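Monomethylamine methyltransferase mtmB1 (Methanosarcina barkeri, PDB 1NTH) catalyses transfer of the methyl group from monomethylamine to the corrinoid cofactor of its partner protein MtmC, a step in methanogenesis from methylamine. Local coordinates at residues D14-G19 against I75-T80; F67-E72 against N234-D239; E20-D25 against L29-M34. All coordinates share one frame; numbering follows the deposited sequence. Where two conformers were deposited one is given.

Interaction 1 (D14-G19 against I75-T80)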
ATOM      1  N   ASP A  14      13.253  34.046  -0.112  1.00 19.60           N
ATOM      2  CA  ASP A  14      13.327  35.209   0.775  1.00 21.10           C
ATOM      3  C   ASP A  14      14.405  36.187   0.313  1.00 21.89           C
ATOM      4  O   ASP A  14      14.153  37.384   0.153  1.00 22.04           O
ATOM      5  CB  ASP A  14      13.652  34.775   2.208  1.00 22.47           C
ATOM      6  CG  ASP A  14      12.499  34.059   2.889  1.00 24.74           C
ATOM      7  OD1 ASP A  14      12.720  33.530   3.997  1.00 27.92           O
ATOM      8  OD2 ASP A  14      11.383  34.030   2.329  1.00 25.20           O
ATOM      9  N   ARG A  15      15.607  35.668   0.099  1.00 20.17           N
ATOM     10  CA  ARG A  15      16.732  36.496  -0.317  1.00 19.84           C
ATOM     11  C   ARG A  15      16.606  37.035  -1.735  1.00 21.15           C
ATOM     12  O   ARG A  15      17.068  38.142  -2.023  1.00 21.80           O
ATOM     13  CB  ARG A  15      18.033  35.706  -0.159  1.00 19.41           C
ATOM     14  CG  ARG A  15      18.257  35.257   1.273  1.00 19.58           C
ATOM     15  CD  ARG A  15      19.554  34.499   1.466  1.00 20.33           C
ATOM     16  NE  ARG A  15      19.609  33.940   2.816  1.00 21.46           N
ATOM     17  CZ  ARG A  15      20.658  33.310   3.332  1.00 20.52           C
ATOM     18  NH1 ARG A  15      21.763  33.155   2.616  1.00 19.50           N
ATOM     19  NH2 ARG A  15      20.593  32.823   4.565  1.00 22.55           N
ATOM     20  N   ALA A  16      15.973  36.268  -2.616  1.00 19.52           N
ATOM     21  CA  ALA A  16      15.804  36.691  -4.003  1.00 20.53           C
ATOM     22  C   ALA A  16      14.892  37.909  -4.123  1.00 22.81           C
ATOM     23  O   ALA A  16      14.941  38.634  -5.121  1.00 23.02           O
ATOM     24  CB  ALA A  16      15.241  35.546  -4.830  1.00 21.84           C
ATOM     25  N   LYS A  17      14.060  38.134  -3.113  1.00 22.50           N
ATOM     26  CA  LYS A  17      13.137  39.264  -3.142  1.00 25.13           C
ATOM     27  C   LYS A  17      13.773  40.564  -2.657  1.00 25.52           C
ATOM     28  O   LYS A  17      13.318  41.651  -3.020  1.00 27.39           O
ATOM     29  CB  LYS A  17      11.902  38.960  -2.287  1.00 25.40           C
ATOM     30  CG  LYS A  17      11.105  37.742  -2.738  1.00 30.57           C
ATOM     31  CD  LYS A  17      10.398  37.978  -4.066  1.00 33.38           C
ATOM     32  CE  LYS A  17       9.249  38.965  -3.916  1.00 36.14           C
ATOM     33  NZ  LYS A  17       8.210  38.470  -2.963  1.00 38.42           N
ATOM     34  N   VAL A  18      14.826  40.460  -1.854  1.00 25.09           N
ATOM     35  CA  VAL A  18      15.480  41.649  -1.314  1.00 25.88           C
ATOM     36  C   VAL A  18      16.973  41.752  -1.612  1.00 26.00           C
ATOM     37  O   VAL A  18      17.651  42.646  -1.100  1.00 25.84           O
ATOM     38  CB  VAL A  18      15.289  41.726   0.214  1.00 26.71           C
ATOM     39  CG1 VAL A  18      13.805  41.750   0.550  1.00 27.79           C
ATOM     40  CG2 VAL A  18      15.968  40.538   0.887  1.00 27.31           C
ATOM     41  N   GLY A  19      17.483  40.842  -2.436  1.00 25.01           N
ATOM     42  CA  GLY A  19      18.896  40.859  -2.764  1.00 25.92           C
ATOM     43  C   GLY A  19      19.314  42.059  -3.590  1.00 26.50           C
ATOM     44  O   GLY A  19      18.480  42.874  -3.988  1.00 26.40           O
ATOM     45  N   ILE A  75      23.990  33.693  -6.450  1.00 18.15           N
ATOM     46  CA  ILE A  75      23.149  33.197  -7.530  1.00 17.10           C
ATOM     47  C   ILE A  75      22.184  34.278  -8.007  1.00 16.03           C
ATOM     48  O   ILE A  75      21.511  34.921  -7.204  1.00 18.08           O
ATOM     49  CB  ILE A  75      22.323  31.970  -7.064  1.00 17.05           C
ATOM     50  CG1 ILE A  75      23.262  30.849  -6.604  1.00 16.75           C
ATOM     51  CG2 ILE A  75      21.412  31.498  -8.183  1.00 16.32           C
ATOM     52  CD1 ILE A  75      24.138  30.271  -7.703  1.00 16.99           C
ATOM     53  N   TYR A  76      22.115  34.462  -9.320  1.00 17.32           N
ATOM     54  CA  TYR A  76      21.232  35.459  -9.908  1.00 18.13           C
ATOM     55  C   TYR A  76      19.839  34.870 -10.127  1.00 18.26           C
ATOM     56  O   TYR A  76      19.701  33.800 -10.722  1.00 19.36           O
ATOM     57  CB  TYR A  76      21.793  35.919 -11.258  1.00 18.52           C
ATOM     58  CG  TYR A  76      21.030  37.065 -11.887  1.00 20.52           C
ATOM     59  CD1 TYR A  76      21.175  38.366 -11.407  1.00 22.39           C
ATOM     60  CD2 TYR A  76      20.152  36.847 -12.947  1.00 20.73           C
ATOM     61  CE1 TYR A  76      20.466  39.425 -11.970  1.00 23.49           C
ATOM     62  CE2 TYR A  76      19.434  37.903 -13.517  1.00 22.58           C
ATOM     63  CZ  TYR A  76      19.599  39.186 -13.021  1.00 23.47           C
ATOM     64  OH  TYR A  76      18.902  40.237 -13.581  1.00 24.80           O
ATOM     65  N   CYS A  77      18.813  35.566  -9.646  1.00 19.05           N
ATOM     66  CA  CYS A  77      17.436  35.118  -9.835  1.00 19.96           C
ATOM     67  C   CYS A  77      16.860  35.910 -11.006  1.00 21.31           C
ATOM     68  O   CYS A  77      16.707  37.129 -10.921  1.00 21.58           O
ATOM     69  CB  CYS A  77      16.600  35.364  -8.580  1.00 22.06           C
ATOM     70  SG  CYS A  77      14.865  34.843  -8.769  1.00 25.64           S
ATOM     71  N   THR A  78      16.539  35.214 -12.090  1.00 22.21           N
ATOM     72  CA  THR A  78      16.014  35.858 -13.291  1.00 23.71           C
ATOM     73  C   THR A  78      14.669  36.560 -13.144  1.00 25.47           C
ATOM     74  O   THR A  78      14.404  37.546 -13.835  1.00 26.34           O
ATOM     75  CB  THR A  78      15.896  34.851 -14.452  1.00 24.91           C
ATOM     76  OG1 THR A  78      15.049  33.764 -14.058  1.00 24.19           O
ATOM     77  CG2 THR A  78      17.267  34.314 -14.835  1.00 25.19           C
ATOM     78  N   ASP A  79      13.819  36.071 -12.252  1.00 24.71           N
ATOM     79  CA  ASP A  79      12.504  36.677 -12.076  1.00 25.83           C
ATOM     80  C   ASP A  79      12.503  37.958 -11.253  1.00 25.85           C
ATOM     81  O   ASP A  79      11.716  38.865 -11.521  1.00 27.07           O
ATOM     82  CB  ASP A  79      11.544  35.659 -11.460  1.00 28.38           C
ATOM     83  CG  ASP A  79      11.299  34.477 -12.375  1.00 31.91           C
ATOM     84  OD1 ASP A  79      10.718  34.677 -13.462  1.00 35.38           O
ATOM     85  OD2 ASP A  79      11.699  33.353 -12.016  1.00 33.17           O
ATOM     86  N   THR A  80      13.381  38.039 -10.261  1.00 23.92           N
ATOM     87  CA  THR A  80      13.449  39.219  -9.408  1.00 24.03           C
ATOM     88  C   THR A  80      14.591  40.151  -9.797  1.00 23.91           C
ATOM     89  O   THR A  80      14.661  41.285  -9.319  1.00 23.57           O
ATOM     90  CB  THR A  80      13.642  38.829  -7.933  1.00 24.22           C
ATOM     91  OG1 THR A  80      14.915  38.192  -7.771  1.00 23.69           O
ATOM     92  CG2 THR A  80      12.539  37.879  -7.486  1.00 24.62           C
TER

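Interaction 2 (F67-E72 against N234-D239)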
ATOM      1  N   PHE A  67      34.515  26.989  -4.766  1.00 17.49           N
ATOM      2  CA  PHE A  67      33.858  27.370  -3.521  1.00 17.98           C
ATOM      3  C   PHE A  67      33.799  28.896  -3.439  1.00 18.94           C
ATOM      4  O   PHE A  67      32.756  29.475  -3.135  1.00 17.43           O
ATOM      5  CB  PHE A  67      34.649  26.824  -2.327  1.00 18.99           C
ATOM      6  CG  PHE A  67      33.972  27.023  -0.993  1.00 19.49           C
ATOM      7  CD1 PHE A  67      33.393  25.946  -0.325  1.00 21.45           C
ATOM      8  CD2 PHE A  67      33.935  28.278  -0.392  1.00 20.62           C
ATOM      9  CE1 PHE A  67      32.788  26.117   0.919  1.00 21.24           C
ATOM     10  CE2 PHE A  67      33.332  28.462   0.852  1.00 22.47           C
ATOM     11  CZ  PHE A  67      32.757  27.377   1.512  1.00 21.17           C
ATOM     12  N   GLU A  68      34.927  29.543  -3.724  1.00 19.72           N
ATOM     13  CA  GLU A  68      34.999  30.999  -3.653  1.00 20.04           C
ATOM     14  C   GLU A  68      34.122  31.668  -4.705  1.00 19.13           C
ATOM     15  O   GLU A  68      33.551  32.732  -4.461  1.00 18.68           O
ATOM     16  CB  GLU A  68      36.450  31.458  -3.823  0.65 22.00           C
ATOM     17  CG  GLU A  68      36.707  32.884  -3.355  0.65 24.40           C
ATOM     18  CD  GLU A  68      38.157  33.305  -3.521  0.65 26.47           C
ATOM     19  OE1 GLU A  68      39.057  32.462  -3.303  0.65 25.95           O
ATOM     20  OE2 GLU A  68      38.398  34.484  -3.858  0.65 26.67           O
ATOM     21  N   MET A  69      34.013  31.048  -5.874  1.00 17.43           N
ATOM     22  CA  MET A  69      33.169  31.587  -6.931  1.00 18.50           C
ATOM     23  C   MET A  69      31.732  31.673  -6.418  1.00 18.88           C
ATOM     24  O   MET A  69      31.069  32.704  -6.538  1.00 19.27           O
ATOM     25  CB  MET A  69      33.230  30.659  -8.147  0.60 17.86           C
ATOM     26  CG  MET A  69      32.442  31.121  -9.361  0.60 18.03           C
ATOM     27  SD  MET A  69      33.278  32.430 -10.279  0.60 18.85           S
ATOM     28  CE  MET A  69      31.990  32.927 -11.404  0.60 16.82           C
ATOM     29  N   LEU A  70      31.246  30.579  -5.843  1.00 17.65           N
ATOM     30  CA  LEU A  70      29.882  30.550  -5.331  1.00 17.75           C
ATOM     31  C   LEU A  70      29.684  31.528  -4.177  1.00 17.10           C
ATOM     32  O   LEU A  70      28.687  32.248  -4.126  1.00 18.49           O
ATOM     33  CB  LEU A  70      29.526  29.132  -4.869  1.00 17.49           C
ATOM     34  CG  LEU A  70      28.073  28.913  -4.439  1.00 17.83           C
ATOM     35  CD1 LEU A  70      27.129  29.206  -5.601  1.00 18.49           C
ATOM     36  CD2 LEU A  70      27.904  27.470  -3.968  1.00 18.72           C
ATOM     37  N   LEU A  71      30.641  31.554  -3.256  1.00 17.68           N
ATOM     38  CA  LEU A  71      30.563  32.431  -2.096  1.00 18.60           C
ATOM     39  C   LEU A  71      30.588  33.924  -2.429  1.00 20.03           C
ATOM     40  O   LEU A  71      29.814  34.706  -1.871  1.00 19.94           O
ATOM     41  CB  LEU A  71      31.708  32.116  -1.131  1.00 18.13           C
ATOM     42  CG  LEU A  71      31.824  33.045   0.081  1.00 19.57           C
ATOM     43  CD1 LEU A  71      30.591  32.908   0.970  1.00 20.50           C
ATOM     44  CD2 LEU A  71      33.080  32.705   0.861  1.00 21.24           C
ATOM     45  N   GLU A  72      31.471  34.316  -3.339  1.00 21.67           N
ATOM     46  CA  GLU A  72      31.611  35.729  -3.699  1.00 23.77           C
ATOM     47  C   GLU A  72      30.568  36.256  -4.686  1.00 23.82           C
ATOM     48  O   GLU A  72      30.132  37.404  -4.576  1.00 24.41           O
ATOM     49  CB  GLU A  72      33.008  35.991  -4.253  0.70 26.08           C
ATOM     50  CG  GLU A  72      34.121  35.735  -3.256  0.70 29.76           C
ATOM     51  CD  GLU A  72      34.024  36.624  -2.030  0.70 33.19           C
ATOM     52  OE1 GLU A  72      33.907  37.854  -2.198  0.70 34.86           O
ATOM     53  OE2 GLU A  72      34.073  36.093  -0.899  0.70 35.11           O
ATOM     54  N   ASN A 234      22.255  29.170 -16.843  1.00 20.45           N
ATOM     55  CA  ASN A 234      23.649  29.536 -17.122  1.00 21.14           C
ATOM     56  C   ASN A 234      23.918  31.030 -16.948  1.00 20.60           C
ATOM     57  O   ASN A 234      23.265  31.835 -17.605  1.00 21.90           O
ATOM     58  CB  ASN A 234      24.008  29.148 -18.556  1.00 22.33           C
ATOM     59  CG  ASN A 234      23.889  27.662 -18.803  1.00 23.85           C
ATOM     60  OD1 ASN A 234      22.789  27.105 -18.806  1.00 28.98           O
ATOM     61  ND2 ASN A 234      25.023  27.007 -19.001  1.00 23.98           N
ATOM     62  N   GLU A 235      24.847  31.419 -16.068  1.00 20.57           N
ATOM     63  CA  GLU A 235      25.638  30.531 -15.206  1.00 20.79           C
ATOM     64  C   GLU A 235      25.381  31.045 -13.786  1.00 21.38           C
ATOM     65  O   GLU A 235      25.244  32.258 -13.592  1.00 21.57           O
ATOM     66  CB  GLU A 235      27.138  30.656 -15.513  1.00 21.96           C
ATOM     67  CG  GLU A 235      27.550  30.378 -16.956  1.00 22.30           C
ATOM     68  CD  GLU A 235      27.340  28.932 -17.372  1.00 25.52           C
ATOM     69  OE1 GLU A 235      27.110  28.077 -16.487  1.00 24.57           O
ATOM     70  OE2 GLU A 235      27.417  28.650 -18.586  1.00 25.13           O
ATOM     71  N   LEU A 236      25.344  30.145 -12.801  1.00 19.56           N
ATOM     72  CA  LEU A 236      25.060  30.518 -11.405  1.00 18.88           C
ATOM     73  C   LEU A 236      23.809  31.381 -11.440  1.00 19.51           C
ATOM     74  O   LEU A 236      23.792  32.528 -10.981  1.00 18.28           O
ATOM     75  CB  LEU A 236      26.228  31.294 -10.780  1.00 19.71           C
ATOM     76  CG  LEU A 236      27.368  30.436 -10.220  1.00 22.27           C
ATOM     77  CD1 LEU A 236      28.083  29.718 -11.348  1.00 23.05           C
ATOM     78  CD2 LEU A 236      28.342  31.318  -9.447  1.00 22.14           C
ATOM     79  N   LYS A 237      22.749  30.791 -11.976  1.00 18.88           N
ATOM     80  CA  LYS A 237      21.495  31.489 -12.175  1.00 18.45           C
ATOM     81  C   LYS A 237      20.316  30.529 -12.027  1.00 18.54           C
ATOM     82  O   LYS A 237      20.452  29.330 -12.265  1.00 17.72           O
ATOM     83  CB  LYS A 237      21.527  32.079 -13.586  1.00 18.38           C
ATOM     84  CG  LYS A 237      20.317  32.869 -14.020  1.00 20.22           C
ATOM     85  CD  LYS A 237      20.462  33.269 -15.490  1.00 20.73           C
ATOM     86  CE  LYS A 237      21.721  34.098 -15.726  1.00 21.32           C
ATOM     87  NZ  LYS A 237      21.955  34.359 -17.180  1.00 21.06           N
ATOM     88  N   ILE A 238      19.162  31.062 -11.641  1.00 18.75           N
ATOM     89  CA  ILE A 238      17.974  30.235 -11.464  1.00 18.70           C
ATOM     90  C   ILE A 238      16.701  31.070 -11.600  1.00 21.00           C
ATOM     91  O   ILE A 238      16.725  32.294 -11.448  1.00 21.18           O
ATOM     92  CB  ILE A 238      17.988  29.554 -10.067  1.00 18.29           C
ATOM     93  CG1 ILE A 238      17.018  28.369 -10.042  1.00 18.41           C
ATOM     94  CG2 ILE A 238      17.598  30.548  -8.991  1.00 18.91           C
ATOM     95  CD1 ILE A 238      17.442  27.226 -10.934  1.00 18.10           C
ATOM     96  N   ASP A 239      15.592  30.400 -11.893  1.00 19.81           N
ATOM     97  CA  ASP A 239      14.294  31.058 -12.022  1.00 20.67           C
ATOM     98  C   ASP A 239      13.422  30.589 -10.858  1.00 20.79           C
ATOM     99  O   ASP A 239      13.687  29.541 -10.268  1.00 19.27           O
ATOM    100  CB  ASP A 239      13.647  30.686 -13.355  1.00 23.46           C
ATOM    101  CG  ASP A 239      13.579  29.185 -13.571  1.00 28.47           C
ATOM    102  OD1 ASP A 239      14.639  28.525 -13.561  1.00 31.44           O
ATOM    103  OD2 ASP A 239      12.462  28.666 -13.753  1.00 33.53           O
TER

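Interaction 3 (E20-D25 against L29-M34)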
ATOM      1  N   GLU A  20      20.613  42.165  -3.849  1.00 27.04           N
ATOM      2  CA  GLU A  20      21.162  43.264  -4.638  1.00 27.66           C
ATOM      3  C   GLU A  20      20.562  43.259  -6.043  1.00 27.47           C
ATOM      4  O   GLU A  20      20.597  42.237  -6.732  1.00 25.35           O
ATOM      5  CB  GLU A  20      22.682  43.119  -4.737  1.00 28.96           C
ATOM      6  CG  GLU A  20      23.394  44.331  -5.312  1.00 33.56           C
ATOM      7  CD  GLU A  20      24.857  44.058  -5.620  1.00 36.71           C
ATOM      8  OE1 GLU A  20      25.506  43.321  -4.848  1.00 37.89           O
ATOM      9  OE2 GLU A  20      25.361  44.588  -6.632  1.00 38.68           O
ATOM     10  N   LYS A  21      20.011  44.396  -6.465  1.00 27.98           N
ATOM     11  CA  LYS A  21      19.423  44.505  -7.797  1.00 30.26           C
ATOM     12  C   LYS A  21      20.564  44.460  -8.805  1.00 30.28           C
ATOM     13  O   LYS A  21      21.639  45.009  -8.559  1.00 31.47           O
ATOM     14  CB  LYS A  21      18.654  45.819  -7.943  1.00 32.35           C
ATOM     15  CG  LYS A  21      17.273  45.657  -8.569  0.50 34.98           C
ATOM     16  CD  LYS A  21      17.385  45.315 -10.040  0.50 36.56           C
ATOM     17  CE  LYS A  21      16.034  45.236 -10.719  0.50 38.28           C
ATOM     18  NZ  LYS A  21      16.237  45.029 -12.179  0.50 40.25           N
ATOM     19  N   CYS A  22      20.324  43.827  -9.946  1.00 29.69           N
ATOM     20  CA  CYS A  22      21.359  43.681 -10.955  1.00 30.41           C
ATOM     21  C   CYS A  22      20.729  43.258 -12.283  1.00 29.56           C
ATOM     22  O   CYS A  22      19.798  42.455 -12.295  1.00 30.91           O
ATOM     23  CB  CYS A  22      22.352  42.624 -10.445  1.00 33.01           C
ATOM     24  SG  CYS A  22      23.538  41.950 -11.605  1.00 34.89           S
ATOM     25  N   THR A  23      21.207  43.808 -13.398  1.00 27.45           N
ATOM     26  CA  THR A  23      20.658  43.429 -14.698  1.00 26.12           C
ATOM     27  C   THR A  23      21.296  42.103 -15.087  1.00 24.14           C
ATOM     28  O   THR A  23      22.365  41.758 -14.585  1.00 23.54           O
ATOM     29  CB  THR A  23      20.971  44.469 -15.796  1.00 27.15           C
ATOM     30  OG1 THR A  23      22.371  44.447 -16.095  1.00 28.13           O
ATOM     31  CG2 THR A  23      20.571  45.865 -15.339  1.00 28.07           C
ATOM     32  N   GLN A  24      20.653  41.360 -15.980  1.00 24.25           N
ATOM     33  CA  GLN A  24      21.203  40.077 -16.385  1.00 25.03           C
ATOM     34  C   GLN A  24      22.507  40.263 -17.156  1.00 25.10           C
ATOM     35  O   GLN A  24      23.383  39.399 -17.121  1.00 23.15           O
ATOM     36  CB  GLN A  24      20.189  39.281 -17.216  1.00 26.81           C
ATOM     37  CG  GLN A  24      20.573  37.810 -17.364  1.00 30.18           C
ATOM     38  CD  GLN A  24      19.407  36.912 -17.747  1.00 32.14           C
ATOM     39  OE1 GLN A  24      19.569  35.700 -17.893  1.00 31.92           O
ATOM     40  NE2 GLN A  24      18.227  37.501 -17.908  1.00 34.58           N
ATOM     41  N   ASP A  25      22.643  41.391 -17.846  1.00 24.14           N
ATOM     42  CA  ASP A  25      23.874  41.661 -18.584  1.00 24.59           C
ATOM     43  C   ASP A  25      25.010  41.940 -17.609  1.00 22.70           C
ATOM     44  O   ASP A  25      26.155  41.552 -17.857  1.00 22.97           O
ATOM     45  CB  ASP A  25      23.693  42.853 -19.529  1.00 27.27           C
ATOM     46  CG  ASP A  25      23.135  42.446 -20.881  1.00 31.20           C
ATOM     47  OD1 ASP A  25      22.816  41.253 -21.060  1.00 32.64           O
ATOM     48  OD2 ASP A  25      23.017  43.321 -21.767  1.00 34.06           O
ATOM     49  N   LEU A  29      27.827  39.400 -18.441  1.00 21.65           N
ATOM     50  CA  LEU A  29      28.944  40.052 -19.111  1.00 22.25           C
ATOM     51  C   LEU A  29      29.968  40.721 -18.205  1.00 21.68           C
ATOM     52  O   LEU A  29      30.950  41.287 -18.695  1.00 23.14           O
ATOM     53  CB  LEU A  29      28.396  41.079 -20.105  1.00 22.38           C
ATOM     54  CG  LEU A  29      27.273  40.575 -21.020  1.00 23.85           C
ATOM     55  CD1 LEU A  29      26.820  41.704 -21.937  1.00 25.21           C
ATOM     56  CD2 LEU A  29      27.755  39.380 -21.831  1.00 24.65           C
ATOM     57  N   MET A  30      29.757  40.653 -16.895  1.00 21.06           N
ATOM     58  CA  MET A  30      30.684  41.278 -15.965  1.00 21.90           C
ATOM     59  C   MET A  30      30.986  40.479 -14.698  1.00 22.16           C
ATOM     60  O   MET A  30      32.092  39.975 -14.533  1.00 20.78           O
ATOM     61  CB  MET A  30      30.174  42.674 -15.587  1.00 23.29           C
ATOM     62  CG  MET A  30      31.033  43.403 -14.566  1.00 24.63           C
ATOM     63  SD  MET A  30      30.479  45.099 -14.272  1.00 27.53           S
ATOM     64  CE  MET A  30      29.051  44.804 -13.212  1.00 27.88           C
ATOM     65  N   LYS A  31      30.008  40.352 -13.806  1.00 21.78           N
ATOM     66  CA  LYS A  31      30.235  39.648 -12.552  1.00 21.07           C
ATOM     67  C   LYS A  31      30.787  38.229 -12.685  1.00 20.96           C
ATOM     68  O   LYS A  31      31.803  37.896 -12.070  1.00 20.91           O
ATOM     69  CB  LYS A  31      28.953  39.648 -11.714  1.00 22.67           C
ATOM     70  CG  LYS A  31      28.558  41.045 -11.239  1.00 26.91           C
ATOM     71  CD  LYS A  31      27.311  41.024 -10.377  1.00 30.60           C
ATOM     72  CE  LYS A  31      26.909  42.431  -9.955  1.00 32.13           C
ATOM     73  NZ  LYS A  31      27.965  43.086  -9.138  1.00 34.87           N
ATOM     74  N   ILE A  32      30.135  37.398 -13.489  1.00 19.73           N
ATOM     75  CA  ILE A  32      30.592  36.023 -13.670  1.00 20.43           C
ATOM     76  C   ILE A  32      31.949  35.918 -14.364  1.00 19.77           C
ATOM     77  O   ILE A  32      32.880  35.325 -13.822  1.00 19.86           O
ATOM     78  CB  ILE A  32      29.544  35.191 -14.447  1.00 20.09           C
ATOM     79  CG1 ILE A  32      28.291  35.008 -13.584  1.00 21.34           C
ATOM     80  CG2 ILE A  32      30.122  33.836 -14.841  1.00 21.62           C
ATOM     81  CD1 ILE A  32      28.545  34.271 -12.284  1.00 21.72           C
ATOM     82  N   PRO A  33      32.089  36.494 -15.570  1.00 18.90           N
ATOM     83  CA  PRO A  33      33.391  36.394 -16.240  1.00 18.56           C
ATOM     84  C   PRO A  33      34.553  37.007 -15.452  1.00 18.38           C
ATOM     85  O   PRO A  33      35.663  36.481 -15.478  1.00 20.29           O
ATOM     86  CB  PRO A  33      33.147  37.082 -17.586  1.00 18.53           C
ATOM     87  CG  PRO A  33      32.053  38.061 -17.281  1.00 20.02           C
ATOM     88  CD  PRO A  33      31.130  37.248 -16.396  1.00 19.71           C
ATOM     89  N   MET A  34      34.305  38.107 -14.747  1.00 18.70           N
ATOM     90  CA  MET A  34      35.362  38.738 -13.961  1.00 18.84           C
ATOM     91  C   MET A  34      35.843  37.830 -12.833  1.00 19.61           C
ATOM     92  O   MET A  34      37.046  37.649 -12.637  1.00 18.61           O
ATOM     93  CB  MET A  34      34.880  40.061 -13.355  1.00 20.22           C
ATOM     94  CG  MET A  34      34.939  41.251 -14.300  1.00 20.48           C
ATOM     95  SD  MET A  34      34.340  42.748 -13.495  1.00 23.44           S
ATOM     96  CE  MET A  34      35.717  43.163 -12.442  1.00 23.22           C
TER
HETATM   97  O   HOH W   1      27.299  41.923  -6.630  1.00 53.50           O

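Interaction 1 (D14-G19 against I75-T80)
The flat carbonyl group of Ala16 receives Thr80 at its oxygen, from a direction tilted 33° out of the carbonyl plane. Thr80 OG1 donates to Ala16 O over 2.7 Å, with a C=O...donor angle of 134°. The rest of the threonine side chain closes on the same oxygen. Thr80 CB is 3.1 Å from Ala16 O, and Thr80 CG2 is 3.5 Å from it. The threonine torsion (chi1 65°) sets OG1 between its own backbone N and carbonyl carbon, where it can reach the helix. This leaves CG2 beside the backbone N, facing Lys17. The Lys17 chain crosses it at about a right angle, and Lys17 CD lies 4.0 Å from Thr80 CG2. The ammonium end of Lys17 turns elsewhere and bonds Tyr13 OH. The contact joins the last turns of helix 9-18 to strand 75-77 and the turn after it. That strand belongs to a small four-stranded mixed sheet, separate from the parallel sheet of the TIM barrel. Beside the hydrogen bond, Ala16 CB points into the strand and packs against Cys77 CB at 4.0 Å. Cys77 SG also touches this methyl. Val84 of the neighbouring strand 82-84 packs on Ala16 as well. Replacing Thr80 by an alanine is likely to leave Ala16 O without its hydroxyl donor and to open a gap beside Lys17 CD. The same Thr80 OG1 makes a weak hydrogen bond with Arg82 N, where the chain enters strand 82-84.

Interaction 2 (F67-E72 against N234-D239)
Lys237 NZ is gripped by several groups. It donates to Asn234 O over 2.9 Å, coming in 27° off the carbonyl plane. It also forms a salt bridge with Asp28 and a hydrogen bond with Gln24, both on helix 24-42. Next to it, Asn234 ND2 donates to Glu235 OE2 over 2.9 Å, in a nearly straight bond of 166°. The oxygen is met from above the carboxylate plane. These bonds lie on both sides of the cis peptide before Glu235, and probably help fix the chain where Leu236 faces helix 56-73. The contact across is purely apolar and buried. Here helix 56-73 lies against the lead-in to strand 237-238, an outermost strand, within this chain, of a four-stranded mixed sheet in this TIM-barrel protein. Leu236 CD2 is the branch that touches. It lies 4.1 Å from Met69 CG, in one of the two conformers modelled for Met69, and the two side chains cross obliquely. Met69 CG stands anti to its backbone N (chi1 -177°), which places CG, rather than the sulfur, against the leucine. Leu236 CD2 also comes within 4.5 Å of Leu70 CA. Helix 271-288 adds Val277 against Leu236, Ile276 against Met69 and Ile283 against Leu70.

Interaction 3 (E20-D25 against L29-M34)
Asp25 and Leu29 lie one turn apart at the start of helix 24-42, whose N-cap is Thr23. The side chain of Thr23 holds the backbone N of Asp26. This first turn is bonded through the backbone, while the side chains of Asp25 and Leu29 are exposed. Leu29 N donates to Asp25 O over 2.8 Å at an angle of 154°, a regular helical bond. The next step is less regular. Met30 N stays 3.8 Å from Asp25 O and makes no bond to the turn before, and a wider pi-type turn runs through 29-31. The tight part of the contact is at Cys22, the buried residue of the group. Its sulfur stands anti to the backbone N (chi1 167°) and packs against the aliphatic chain of Lys31, with Cys22 SG 3.8 Å from Lys31 CE. Ile83 of strand 82-84 touches both residues. The loose side lies toward solvent. There Glu20 and Lys31 approach from opposite directions, but Glu20 OE2 and Lys31 NZ are 3.9 Å apart, a long salt bridge. A water closes the gap: it donates to Glu20 OE1 and accepts from Lys31 NZ, 2.8 Å away. The bend at the end of the lysine chain (chi4 -62°) turns NZ out of line with the extended chain. At the exposed start of the helix, Leu29 CD1 rests over the flat side of the Asp25 carboxylate, 3.9 Å from Asp25 CG.

How the interactions relate
The three contacts cluster on one side of the chain's centre, with centres 11 to 13 Å apart. All reach the mixed sheet ordered 20-21, 82-84, 75-77, 237-238. Interaction 3 lies in the chain between the two segments of interaction 1. Interaction 2 follows interaction 3 in series and crosses interaction 1: it opens at 67-72, before 75-80 closes interaction 1, and ends at 234-239. Strands 75-77 and 237-238 are neighbours, so Tyr76 and Thr78 bond to Ile238 and link interactions 1 and 2. Tyr76 OH to Cys22 O joins interactions 1 and 3. Ile32 packs on Met69 and Leu236. Together they join helices 9-18, 24-42 and 56-73 to the mixed sheet, distinct from the parallel barrel sheet.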